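Side-chain contacts in TonB-dependent siderophore receptor (Pseudomonas aeruginosa 39016, PDB 5NEC), which probably takes up ferric siderophores, and siderophore-drug conjugates, across the bacterial outer membrane with energy delivered by TonB: residues T272-Q277 and Y377-N382; V261-G266 and S405-N410; D72-R75 and G79-F82; Q60-T65 and E125-S130; T381-G384 and K389-P392. All blocks are in the same frame, centred on the assembly; numbering follows the deposited sequence.

From the N terminus, the first two contacts belong to the plug domain. Interaction 4 opens at helix 59-64 and closes a loop of some sixty residues on strand 124-130; interaction 3, the short turn from helix 70-74 into strand 80-83, is nested inside it, and the two touch where Leu74 meets Ile127 and Val129 and where Ile80 meets Val129. The other three follow in the barrel range. Interaction 2 joins two loops and encloses both interaction 1 and interaction 5. Interaction 1 links the start of strand 276-291 to the end of strand 357-379, and interaction 5 begins on the residues, Thr381 and Asn382, where interaction 1 ends.

Interaction 1 of 5, residues T272-Q277 and Y377-N382; sequences TGRDFQ and YIVDTN
Phe276 and Tyr377 make the aromatic half of this contact, reaching for each other from opposite directions. The leading atom is Phe276 CZ, which lies 3.5 Å from Tyr377 OH and 3.8 Å from Tyr377 CZ; the tyrosine hydroxyl end thus sits at the edge of the phenylalanine ring, near its plane. The two ring planes stand at 84°, with centroids 5.8 Å apart. Phe276 CG stands between the backbone N and the carbonyl carbon (chi1 57°), which brings a ring whose CB does not head for the strand close to Tyr377. The second group is apolar against charged: Arg274 NH1 rests 3.7 Å from the Thr381 methyl CG2, and Val379 CG1 lies a little farther off. A salt bridge, NE to Asp275 OD1 at 3.0 Å with the oxygen in its plane, holds the guanidinium, and Trp415 adds a cation-pi contact. No hydrogen bond spans the segments; Arg274 NE and NH2 and the Tyr377 hydroxyl bond to Asp275, Thr314 and Asp310 instead. The start of strand 276-291, the end of strand 357-379 and the loop residues beside them therefore meet by packing, where two strands of the transmembrane beta-barrel run out into loops.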
# COMPACT_ATOMS: atom_id res chain seq x y z
N THR A 272 22.41 0.57 16.53
CA THR A 272 22.56 1.90 15.95
C THR A 272 23.88 2.09 15.21
O THR A 272 23.94 2.84 14.25
CB THR A 272 22.40 3.02 17.00
OG1 THR A 272 23.25 2.75 18.13
CG2 THR A 272 20.98 3.08 17.46
N GLY A 273 24.94 1.40 15.64
CA GLY A 273 26.23 1.43 14.95
C GLY A 273 26.31 0.63 13.66
O GLY A 273 27.27 0.79 12.93
N ARG A 274 25.35 -0.26 13.41
CA ARG A 274 25.42 -1.17 12.27
C ARG A 274 24.28 -1.04 11.28
O ARG A 274 24.51 -1.07 10.08
CB ARG A 274 25.47 -2.63 12.76
CG ARG A 274 25.41 -3.65 11.64
CD ARG A 274 25.50 -5.09 12.13
NE ARG A 274 24.22 -5.59 12.61
CZ ARG A 274 24.05 -6.82 13.11
NH1 ARG A 274 25.07 -7.68 13.19
NH2 ARG A 274 22.84 -7.20 13.54
N ASP A 275 23.05 -0.95 11.78
CA ASP A 275 21.88 -1.15 10.92
C ASP A 275 21.51 0.11 10.15
O ASP A 275 21.64 1.20 10.68
CB ASP A 275 20.69 -1.67 11.74
CG ASP A 275 20.98 -3.02 12.45
OD1 ASP A 275 21.93 -3.74 12.04
OD2 ASP A 275 20.26 -3.35 13.42
N PHE A 276 21.06 -0.05 8.91
CA PHE A 276 20.71 1.08 8.06
C PHE A 276 19.67 0.66 7.03
O PHE A 276 19.56 -0.51 6.68
CB PHE A 276 21.96 1.68 7.37
CG PHE A 276 22.76 0.70 6.54
CD1 PHE A 276 22.38 0.40 5.24
CD2 PHE A 276 23.89 0.07 7.06
CE1 PHE A 276 23.09 -0.51 4.48
CE2 PHE A 276 24.61 -0.84 6.30
CZ PHE A 276 24.21 -1.13 5.01
N GLN A 277 18.90 1.62 6.54
CA GLN A 277 17.90 1.37 5.53
C GLN A 277 17.85 2.60 4.62
O GLN A 277 17.33 3.63 4.99
CB GLN A 277 16.58 1.09 6.21
CG GLN A 277 15.44 0.67 5.32
CD GLN A 277 14.11 0.76 6.03
OE1 GLN A 277 13.94 0.23 7.12
NE2 GLN A 277 13.20 1.51 5.46
N TYR A 377 25.16 -8.46 1.56
CA TYR A 377 26.37 -8.34 2.36
C TYR A 377 26.70 -9.69 2.99
O TYR A 377 25.83 -10.53 3.14
CB TYR A 377 26.18 -7.32 3.49
CG TYR A 377 25.99 -5.90 3.05
CD1 TYR A 377 27.09 -5.07 2.78
CD2 TYR A 377 24.71 -5.35 2.92
CE1 TYR A 377 26.93 -3.75 2.37
CE2 TYR A 377 24.54 -4.03 2.51
CZ TYR A 377 25.65 -3.24 2.24
OH TYR A 377 25.45 -1.94 1.86
N ILE A 378 27.97 -9.90 3.33
CA ILE A 378 28.44 -11.01 4.11
C ILE A 378 28.85 -10.42 5.44
O ILE A 378 29.66 -9.51 5.48
CB ILE A 378 29.69 -11.66 3.46
CG1 ILE A 378 29.36 -12.24 2.09
CG2 ILE A 378 30.33 -12.72 4.36
CD1 ILE A 378 30.57 -12.22 1.18
N VAL A 379 28.27 -10.92 6.53
CA VAL A 379 28.41 -10.29 7.84
C VAL A 379 28.77 -11.35 8.90
O VAL A 379 28.13 -12.39 8.96
CB VAL A 379 27.12 -9.60 8.29
CG1 VAL A 379 27.33 -8.81 9.58
CG2 VAL A 379 26.56 -8.70 7.19
N ASP A 380 29.77 -11.08 9.72
CA ASP A 380 30.11 -11.97 10.82
C ASP A 380 29.20 -11.69 12.03
O ASP A 380 29.35 -10.66 12.69
CB ASP A 380 31.58 -11.78 11.21
CG ASP A 380 32.07 -12.83 12.21
OD1 ASP A 380 31.33 -13.81 12.53
OD2 ASP A 380 33.23 -12.66 12.65
N THR A 381 28.28 -12.61 12.30
CA THR A 381 27.47 -12.58 13.52
C THR A 381 27.73 -13.77 14.50
O THR A 381 26.88 -14.11 15.32
CB THR A 381 25.99 -12.54 13.17
OG1 THR A 381 25.68 -13.68 12.37
CG2 THR A 381 25.64 -11.22 12.42
N ASN A 382 28.91 -14.38 14.43
CA ASN A 382 29.24 -15.55 15.21
C ASN A 382 29.24 -15.22 16.71
O ASN A 382 29.97 -14.33 17.14
CB ASN A 382 30.63 -16.05 14.80
CG ASN A 382 31.00 -17.39 15.41
OD1 ASN A 382 30.42 -17.86 16.38
ND2 ASN A 382 31.99 -18.02 14.82

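Interaction 2 of 5, residues V261-G266 and S405-N410; sequences VNVDRG and SLENPN
Leu406 meets Val261 and Val263 across two loops, and the residue before it, Ser405, sets the turn that carries it. Ser405 OG accepts from Asn408 N at 2.8 Å, an ST motif that folds the chain back around Leu406 and Glu407. With its CG opposite the backbone N (chi1 173°), Leu406 rests CD1 against the neighbouring methyls of both valines, 4.2 Å from Val261 CG2 and 4.1 Å from Val263 CG1. Its side chain runs at about a right angle to that of Val263. The same Val263 methyl also lies 3.7 Å from Leu406 O, a carbonyl whose hydrogen bond comes from Tyr269. Next in sequence, Glu407 bends at chi2 (-61°) and lays its carboxylate beside Val263, with OE2 4.1 Å from CG1. Asp264 OD1 is 5.2 Å from Glu407 OE1, so the like charges probably disfavour a closer approach. Asn267 donates to Glu407 O, and Pro409 packs on Asn267 and Tyr269. Both segments are irregular parts of long loops joining barrel strands, probably extracellular as in other TonB-dependent receptors: 261-266 lies between strands 244-245 and 276-291, with Val261 also against Ile244 and Pro245, and 405-410 between strands 403-405 and 419-421.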
# COMPACT_ATOMS: atom_id res chain seq x y z
N VAL A 261 6.67 -12.21 22.34
CA VAL A 261 7.02 -12.10 23.77
C VAL A 261 6.52 -10.78 24.36
O VAL A 261 6.36 -9.81 23.64
CB VAL A 261 8.52 -12.28 24.05
CG1 VAL A 261 8.98 -13.67 23.61
CG2 VAL A 261 9.36 -11.20 23.37
N ASN A 262 6.25 -10.77 25.66
CA ASN A 262 5.86 -9.58 26.38
C ASN A 262 7.08 -9.00 27.10
O ASN A 262 7.54 -9.53 28.10
CB ASN A 262 4.72 -9.88 27.35
CG ASN A 262 4.13 -8.63 27.96
OD1 ASN A 262 3.88 -7.63 27.27
ND2 ASN A 262 3.89 -8.67 29.27
N VAL A 263 7.62 -7.92 26.55
CA VAL A 263 8.78 -7.22 27.07
C VAL A 263 8.44 -5.73 27.13
O VAL A 263 7.35 -5.32 26.73
CB VAL A 263 10.03 -7.46 26.19
CG1 VAL A 263 10.46 -8.93 26.24
CG2 VAL A 263 9.82 -7.00 24.75
N ASP A 264 9.34 -4.90 27.63
CA ASP A 264 9.07 -3.47 27.70
C ASP A 264 8.75 -2.93 26.30
O ASP A 264 9.28 -3.40 25.29
CB ASP A 264 10.24 -2.72 28.33
CG ASP A 264 10.33 -2.94 29.84
OD1 ASP A 264 9.46 -3.65 30.44
OD2 ASP A 264 11.27 -2.39 30.45
N ARG A 265 7.86 -1.94 26.26
CA ARG A 265 7.33 -1.41 25.01
C ARG A 265 8.43 -0.99 24.01
O ARG A 265 8.34 -1.33 22.83
CB ARG A 265 6.41 -0.23 25.31
CG ARG A 265 5.62 0.27 24.10
CD ARG A 265 5.08 1.68 24.34
NE ARG A 265 4.02 1.66 25.33
CZ ARG A 265 2.75 1.30 25.09
NH1 ARG A 265 2.32 0.94 23.86
NH2 ARG A 265 1.89 1.31 26.10
N GLY A 266 9.46 -0.31 24.50
CA GLY A 266 10.51 0.30 23.68
C GLY A 266 11.62 -0.62 23.20
O GLY A 266 12.44 -0.20 22.37
N SER A 405 20.44 -8.88 25.69
CA SER A 405 19.43 -9.23 26.70
C SER A 405 18.03 -9.18 26.13
O SER A 405 17.69 -8.24 25.40
CB SER A 405 19.56 -8.26 27.87
OG SER A 405 18.40 -8.22 28.67
N LEU A 406 17.19 -10.17 26.48
CA LEU A 406 15.77 -10.15 26.11
C LEU A 406 15.01 -9.00 26.79
O LEU A 406 14.16 -8.33 26.16
CB LEU A 406 15.13 -11.48 26.45
CG LEU A 406 13.61 -11.62 26.29
CD1 LEU A 406 13.25 -11.51 24.81
CD2 LEU A 406 13.10 -12.92 26.89
N GLU A 407 15.29 -8.76 28.07
CA GLU A 407 14.59 -7.74 28.83
C GLU A 407 15.17 -6.36 28.64
O GLU A 407 14.41 -5.42 28.49
CB GLU A 407 14.57 -8.08 30.34
CG GLU A 407 13.87 -9.38 30.69
CD GLU A 407 12.40 -9.41 30.30
OE1 GLU A 407 11.66 -8.41 30.52
OE2 GLU A 407 11.96 -10.46 29.76
N ASN A 408 16.50 -6.23 28.64
CA ASN A 408 17.15 -4.90 28.62
C ASN A 408 18.27 -4.77 27.60
O ASN A 408 19.43 -4.56 27.96
CB ASN A 408 17.67 -4.55 30.01
CG ASN A 408 16.57 -4.50 31.05
OD1 ASN A 408 16.60 -5.23 32.02
ND2 ASN A 408 15.56 -3.71 30.80
N PRO A 409 17.93 -4.86 26.30
CA PRO A 409 18.98 -4.79 25.27
C PRO A 409 19.58 -3.39 25.19
O PRO A 409 18.89 -2.42 25.48
CB PRO A 409 18.22 -5.11 23.99
CG PRO A 409 16.84 -4.59 24.27
CD PRO A 409 16.58 -4.91 25.71
N ASN A 410 20.86 -3.33 24.79
CA ASN A 410 21.55 -2.06 24.56
C ASN A 410 21.84 -1.84 23.05
O ASN A 410 22.77 -2.42 22.49
CB ASN A 410 22.87 -2.02 25.32
CG ASN A 410 23.60 -0.69 25.14
OD1 ASN A 410 23.02 0.31 24.69
ND2 ASN A 410 24.86 -0.68 25.50

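Interaction 3 of 5, residues D72-R75 and G79-F82; sequences DALR and GITF
Leu74 divides its two methyls between Ile80 and Phe82, and this fork is the close-packed part of the contact. CD1 approaches the Phe82 ring at its edge, in the plane, 3.7 Å from CZ, the leucine crossing the phenylalanine at about a right angle. CD2 lies 4.1 Å from Ile80 CD1, a methyl-to-methyl meeting. The first torsion of Leu74 (chi1 -71°) keeps CG on the side of its own backbone N, a setting that directs the branch toward the strand. Around the fork, Ile127 and Val129 of strand 124-130 cover Leu74, and Val129 also meets Ile80. Within the plug domain, helix 70-74 leads through a short connection, where Gly79 has a positive phi (84°), into strand 80-83, which pairs with 94-97 in a small antiparallel sheet. Thr81 on that strand bonds through OG1 to Asn635 O. The looser flank, formed by Asp72 and Arg75, is polar and faces away from the strand. There Arg75 curls back toward Asp72, NH1 giving a bond to Asp72 O at 3.1 Å from above the carbonyl plane and a salt bridge to Asp72 OD1, also at 3.1 Å. Arg75 NH2 makes a second salt bridge with Asp682 on the barrel wall.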
# COMPACT_ATOMS: atom_id res chain seq x y z
N ASP A 72 -0.28 3.83 6.69
CA ASP A 72 -1.00 4.71 7.62
C ASP A 72 -2.40 5.05 7.06
O ASP A 72 -3.41 4.91 7.74
CB ASP A 72 -0.17 6.00 7.82
CG ASP A 72 -0.42 6.69 9.16
OD1 ASP A 72 -1.22 6.22 10.01
OD2 ASP A 72 0.25 7.75 9.36
N ALA A 73 -2.43 5.45 5.79
CA ALA A 73 -3.67 5.85 5.11
C ALA A 73 -4.62 4.67 4.89
O ALA A 73 -5.84 4.85 5.01
CB ALA A 73 -3.35 6.52 3.78
N LEU A 74 -4.07 3.50 4.57
CA LEU A 74 -4.90 2.31 4.30
C LEU A 74 -5.51 1.66 5.56
O LEU A 74 -6.35 0.78 5.43
CB LEU A 74 -4.14 1.27 3.46
CG LEU A 74 -3.91 1.65 1.99
CD1 LEU A 74 -2.89 0.70 1.37
CD2 LEU A 74 -5.21 1.65 1.17
N ARG A 75 -5.12 2.10 6.76
CA ARG A 75 -5.82 1.67 7.97
C ARG A 75 -7.32 1.97 7.94
O ARG A 75 -8.09 1.30 8.63
CB ARG A 75 -5.16 2.26 9.24
CG ARG A 75 -5.63 3.63 9.71
CD ARG A 75 -4.66 4.21 10.74
NE ARG A 75 -5.12 5.44 11.39
CZ ARG A 75 -4.87 6.70 11.00
NH1 ARG A 75 -4.18 6.99 9.89
NH2 ARG A 75 -5.35 7.69 11.73
N GLY A 79 -9.38 -4.98 6.22
CA GLY A 79 -8.97 -6.20 5.50
C GLY A 79 -7.73 -6.10 4.61
O GLY A 79 -7.43 -7.03 3.86
N ILE A 80 -7.02 -4.99 4.68
CA ILE A 80 -5.76 -4.82 3.96
C ILE A 80 -4.68 -4.91 5.02
O ILE A 80 -4.59 -4.03 5.87
CB ILE A 80 -5.68 -3.46 3.21
CG1 ILE A 80 -6.88 -3.30 2.28
CG2 ILE A 80 -4.37 -3.35 2.42
CD1 ILE A 80 -6.78 -2.10 1.39
N THR A 81 -3.91 -5.98 5.00
CA THR A 81 -2.80 -6.15 5.93
C THR A 81 -1.49 -6.16 5.16
O THR A 81 -1.43 -6.49 3.98
CB THR A 81 -2.93 -7.45 6.74
OG1 THR A 81 -2.69 -8.57 5.88
CG2 THR A 81 -4.30 -7.54 7.33
N PHE A 82 -0.43 -5.80 5.86
CA PHE A 82 0.90 -5.80 5.29
C PHE A 82 1.71 -6.91 5.92
O PHE A 82 1.56 -7.19 7.10
CB PHE A 82 1.50 -4.42 5.49
CG PHE A 82 0.84 -3.39 4.64
CD1 PHE A 82 1.32 -3.13 3.36
CD2 PHE A 82 -0.27 -2.70 5.10
CE1 PHE A 82 0.71 -2.18 2.56
CE2 PHE A 82 -0.89 -1.77 4.29
CZ PHE A 82 -0.40 -1.50 3.02

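Interaction 4 of 5, residues Q60-T65 and E125-S130; sequences QVIKDT and EQIEVS
Ile62 and Ile127 share one conformation: in each, CG1 stands opposite the carbonyl carbon (chi1 -65° and -62°) and CD1 continues in extended fashion. Each isoleucine therefore presents its terminal methyl to the other, and CD1 of Ile62 lies 4.0 Å from CD1 of Ile127, the two side chains crossing at a slant. The helix methyl also rests near the strand backbone, 4.3 Å from Gln126 CA and the same distance from Glu125 O, at the corner the chain turns at Glu125. Val57 of strand 54-57 touches both isoleucines. Leu70 and Ala73 of helix 70-74 pack on Ile127, so two successive helices of the plug rest on one side chain of its mixed sheet.

The polar side chains bond largely within their own segments. Within 60-65, Gln60 NE2 gives a bent bond to Asp64 OD1 at 3.0 Å, from above the carboxylate plane, and Thr65 OG1 bonds Val61 O at 2.9 Å. That carbonyl also takes the backbone N of Thr65, from the opposite face of its plane. On the strand, Gln126 NE2 reaches the anti lone pair of Glu128 OE2 at 2.8 Å; Ser38, Ala39 and Asn148 bind the same carboxylate. With no hydrogen bond crossing between helix and strand, the join depends on methyl packing, while the polar side chains named bond within their own segment or to other parts of the chain.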
# COMPACT_ATOMS: atom_id res chain seq x y z
N GLN A 60 -9.24 14.21 1.36
CA GLN A 60 -9.66 14.81 2.62
C GLN A 60 -9.50 13.85 3.78
O GLN A 60 -9.19 14.30 4.89
CB GLN A 60 -11.12 15.28 2.53
CG GLN A 60 -11.51 16.31 3.60
CD GLN A 60 -10.59 17.52 3.59
OE1 GLN A 60 -10.22 18.03 2.54
NE2 GLN A 60 -10.18 17.94 4.76
N VAL A 61 -9.71 12.55 3.55
CA VAL A 61 -9.46 11.53 4.57
C VAL A 61 -7.96 11.43 4.88
O VAL A 61 -7.58 11.32 6.05
CB VAL A 61 -10.09 10.16 4.20
CG1 VAL A 61 -9.63 9.05 5.13
CG2 VAL A 61 -11.60 10.25 4.26
N ILE A 62 -7.13 11.51 3.84
CA ILE A 62 -5.67 11.51 3.98
C ILE A 62 -5.21 12.70 4.83
O ILE A 62 -4.39 12.52 5.73
CB ILE A 62 -4.96 11.49 2.60
CG1 ILE A 62 -5.26 10.18 1.87
CG2 ILE A 62 -3.44 11.69 2.72
CD1 ILE A 62 -5.00 10.21 0.37
N LYS A 63 -5.77 13.88 4.59
CA LYS A 63 -5.46 15.08 5.40
C LYS A 63 -6.03 15.00 6.82
O LYS A 63 -5.33 15.30 7.75
CB LYS A 63 -5.99 16.35 4.74
CG LYS A 63 -5.30 16.68 3.43
CD LYS A 63 -5.68 18.08 2.95
CE LYS A 63 -5.11 18.37 1.56
NZ LYS A 63 -5.86 19.47 0.88
N ASP A 64 -7.29 14.61 6.98
CA ASP A 64 -7.95 14.58 8.30
C ASP A 64 -7.34 13.57 9.28
O ASP A 64 -7.29 13.83 10.48
CB ASP A 64 -9.48 14.32 8.18
CG ASP A 64 -10.26 15.49 7.54
OD1 ASP A 64 -9.73 16.62 7.43
OD2 ASP A 64 -11.41 15.26 7.13
N THR A 65 -6.88 12.43 8.75
CA THR A 65 -6.14 11.42 9.54
C THR A 65 -4.67 11.78 9.74
O THR A 65 -4.00 11.16 10.54
CB THR A 65 -6.23 10.00 8.93
OG1 THR A 65 -5.63 9.96 7.63
CG2 THR A 65 -7.69 9.51 8.83
N GLU A 125 -3.23 12.31 -4.81
CA GLU A 125 -4.56 12.91 -4.76
C GLU A 125 -5.50 11.98 -4.00
O GLU A 125 -6.26 12.43 -3.13
CB GLU A 125 -5.08 13.11 -6.20
CG GLU A 125 -6.30 14.00 -6.34
CD GLU A 125 -6.03 15.47 -6.05
OE1 GLU A 125 -4.90 15.97 -6.29
OE2 GLU A 125 -6.99 16.14 -5.60
N GLN A 126 -5.44 10.69 -4.33
CA GLN A 126 -6.30 9.68 -3.73
C GLN A 126 -5.74 8.27 -3.97
O GLN A 126 -4.88 8.06 -4.83
CB GLN A 126 -7.73 9.77 -4.29
CG GLN A 126 -7.83 9.44 -5.77
CD GLN A 126 -9.12 9.91 -6.43
OE1 GLN A 126 -9.72 10.93 -6.06
NE2 GLN A 126 -9.56 9.15 -7.43
N ILE A 127 -6.27 7.31 -3.22
CA ILE A 127 -5.87 5.91 -3.27
C ILE A 127 -7.08 5.05 -3.64
O ILE A 127 -8.06 5.02 -2.90
CB ILE A 127 -5.27 5.47 -1.91
CG1 ILE A 127 -4.01 6.30 -1.60
CG2 ILE A 127 -4.95 3.99 -1.89
CD1 ILE A 127 -3.76 6.45 -0.12
N GLU A 128 -7.00 4.34 -4.76
CA GLU A 128 -8.11 3.53 -5.26
C GLU A 128 -7.84 2.04 -5.00
O GLU A 128 -6.88 1.48 -5.54
CB GLU A 128 -8.32 3.80 -6.75
CG GLU A 128 -8.54 5.29 -7.05
CD GLU A 128 -8.79 5.61 -8.51
OE1 GLU A 128 -8.59 4.73 -9.38
OE2 GLU A 128 -9.17 6.77 -8.80
N VAL A 129 -8.67 1.42 -4.17
CA VAL A 129 -8.53 0.01 -3.78
C VAL A 129 -9.55 -0.85 -4.51
O VAL A 129 -10.73 -0.78 -4.22
CB VAL A 129 -8.73 -0.17 -2.25
CG1 VAL A 129 -8.32 -1.57 -1.79
CG2 VAL A 129 -7.93 0.88 -1.48
N SER A 130 -9.10 -1.66 -5.46
CA SER A 130 -9.93 -2.70 -6.09
C SER A 130 -9.77 -4.00 -5.32
O SER A 130 -8.67 -4.54 -5.25
CB SER A 130 -9.49 -2.93 -7.53
OG SER A 130 -9.98 -1.89 -8.33

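Interaction 5 of 5, residues T381-G384 and K389-P392; sequences TNTG and KCNP
The two segments approach most closely at Thr383 and Lys389, whose CA atoms are 6.4 Å apart, in a part of the chain without regular helix or strand. Thr383 carries the contact. Its hydroxyl OG1 donates to Lys389 O at 2.7 Å, meeting the oxygen in the carbonyl plane on a lone pair, the hydroxyl approaching at 143° to the C=O bond. With chi1 at 65°, OG1 and the methyl point to different partners across the contact; CG2 lies 3.9 Å from Cys390 SG. One side chain thus bonds a backbone oxygen and packs on sulfur at once. The hydroxyl both donates, to Lys389 O, and accepts, from Leu385 N.

The Asx turn of Asn382 spans Thr383: its OD1 accepts from Gly384 N at 2.9 Å, the donor standing above the carbonyl plane, and Gly384 continues with a positive phi (96°). Lys389 takes its own amine elsewhere, to Gln320. Trp329 of strand 327-354 packs against both Thr383 and Cys390. Cys390 is joined to Cys403 by a disulfide that ties the middle of the loop to the start of strand 403-405. An Asx turn, a threonine-to-carbonyl bond and a disulfide are found together in this long loop, of the kind that joins barrel strands in TonB-dependent receptors.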
# COMPACT_ATOMS: atom_id res chain seq x y z
N THR A 381 28.28 -12.61 12.30
CA THR A 381 27.47 -12.58 13.52
C THR A 381 27.73 -13.77 14.50
O THR A 381 26.88 -14.11 15.32
CB THR A 381 25.99 -12.54 13.17
OG1 THR A 381 25.68 -13.68 12.37
CG2 THR A 381 25.64 -11.22 12.42
N ASN A 382 28.91 -14.38 14.43
CA ASN A 382 29.24 -15.55 15.21
C ASN A 382 29.24 -15.22 16.71
O ASN A 382 29.97 -14.33 17.14
CB ASN A 382 30.63 -16.05 14.80
CG ASN A 382 31.00 -17.39 15.41
OD1 ASN A 382 30.42 -17.86 16.38
ND2 ASN A 382 31.99 -18.02 14.82
N THR A 383 28.42 -15.93 17.48
CA THR A 383 28.30 -15.67 18.93
C THR A 383 29.43 -16.27 19.76
O THR A 383 29.60 -15.88 20.91
CB THR A 383 26.99 -16.23 19.51
OG1 THR A 383 26.99 -17.66 19.41
CG2 THR A 383 25.78 -15.63 18.81
N GLY A 384 30.16 -17.21 19.19
CA GLY A 384 31.18 -17.96 19.91
C GLY A 384 30.65 -19.30 20.42
O GLY A 384 31.45 -20.13 20.79
N LYS A 389 23.94 -19.29 19.07
CA LYS A 389 23.41 -19.54 20.42
C LYS A 389 24.00 -18.56 21.43
O LYS A 389 25.12 -18.10 21.27
CB LYS A 389 23.70 -20.99 20.85
CG LYS A 389 23.14 -22.06 19.92
CD LYS A 389 21.62 -22.00 19.91
CE LYS A 389 21.01 -23.18 19.17
NZ LYS A 389 21.18 -23.07 17.69
N CYS A 390 23.21 -18.28 22.46
CA CYS A 390 23.45 -17.21 23.44
C CYS A 390 22.93 -17.63 24.80
O CYS A 390 22.02 -18.43 24.90
CB CYS A 390 22.63 -15.94 23.11
SG CYS A 390 23.06 -15.12 21.61
N ASN A 391 23.48 -17.00 25.83
CA ASN A 391 22.94 -17.10 27.19
C ASN A 391 23.45 -15.83 27.92
O ASN A 391 24.25 -15.08 27.35
CB ASN A 391 23.39 -18.41 27.88
CG ASN A 391 24.89 -18.56 27.92
OD1 ASN A 391 25.61 -17.67 28.39
ND2 ASN A 391 25.38 -19.65 27.37
N PRO A 392 22.97 -15.58 29.15
CA PRO A 392 23.38 -14.33 29.82
C PRO A 392 24.89 -14.08 30.00
O PRO A 392 25.31 -12.93 30.03
CB PRO A 392 22.63 -14.39 31.15
CG PRO A 392 21.37 -15.11 30.79
CD PRO A 392 21.84 -16.20 29.85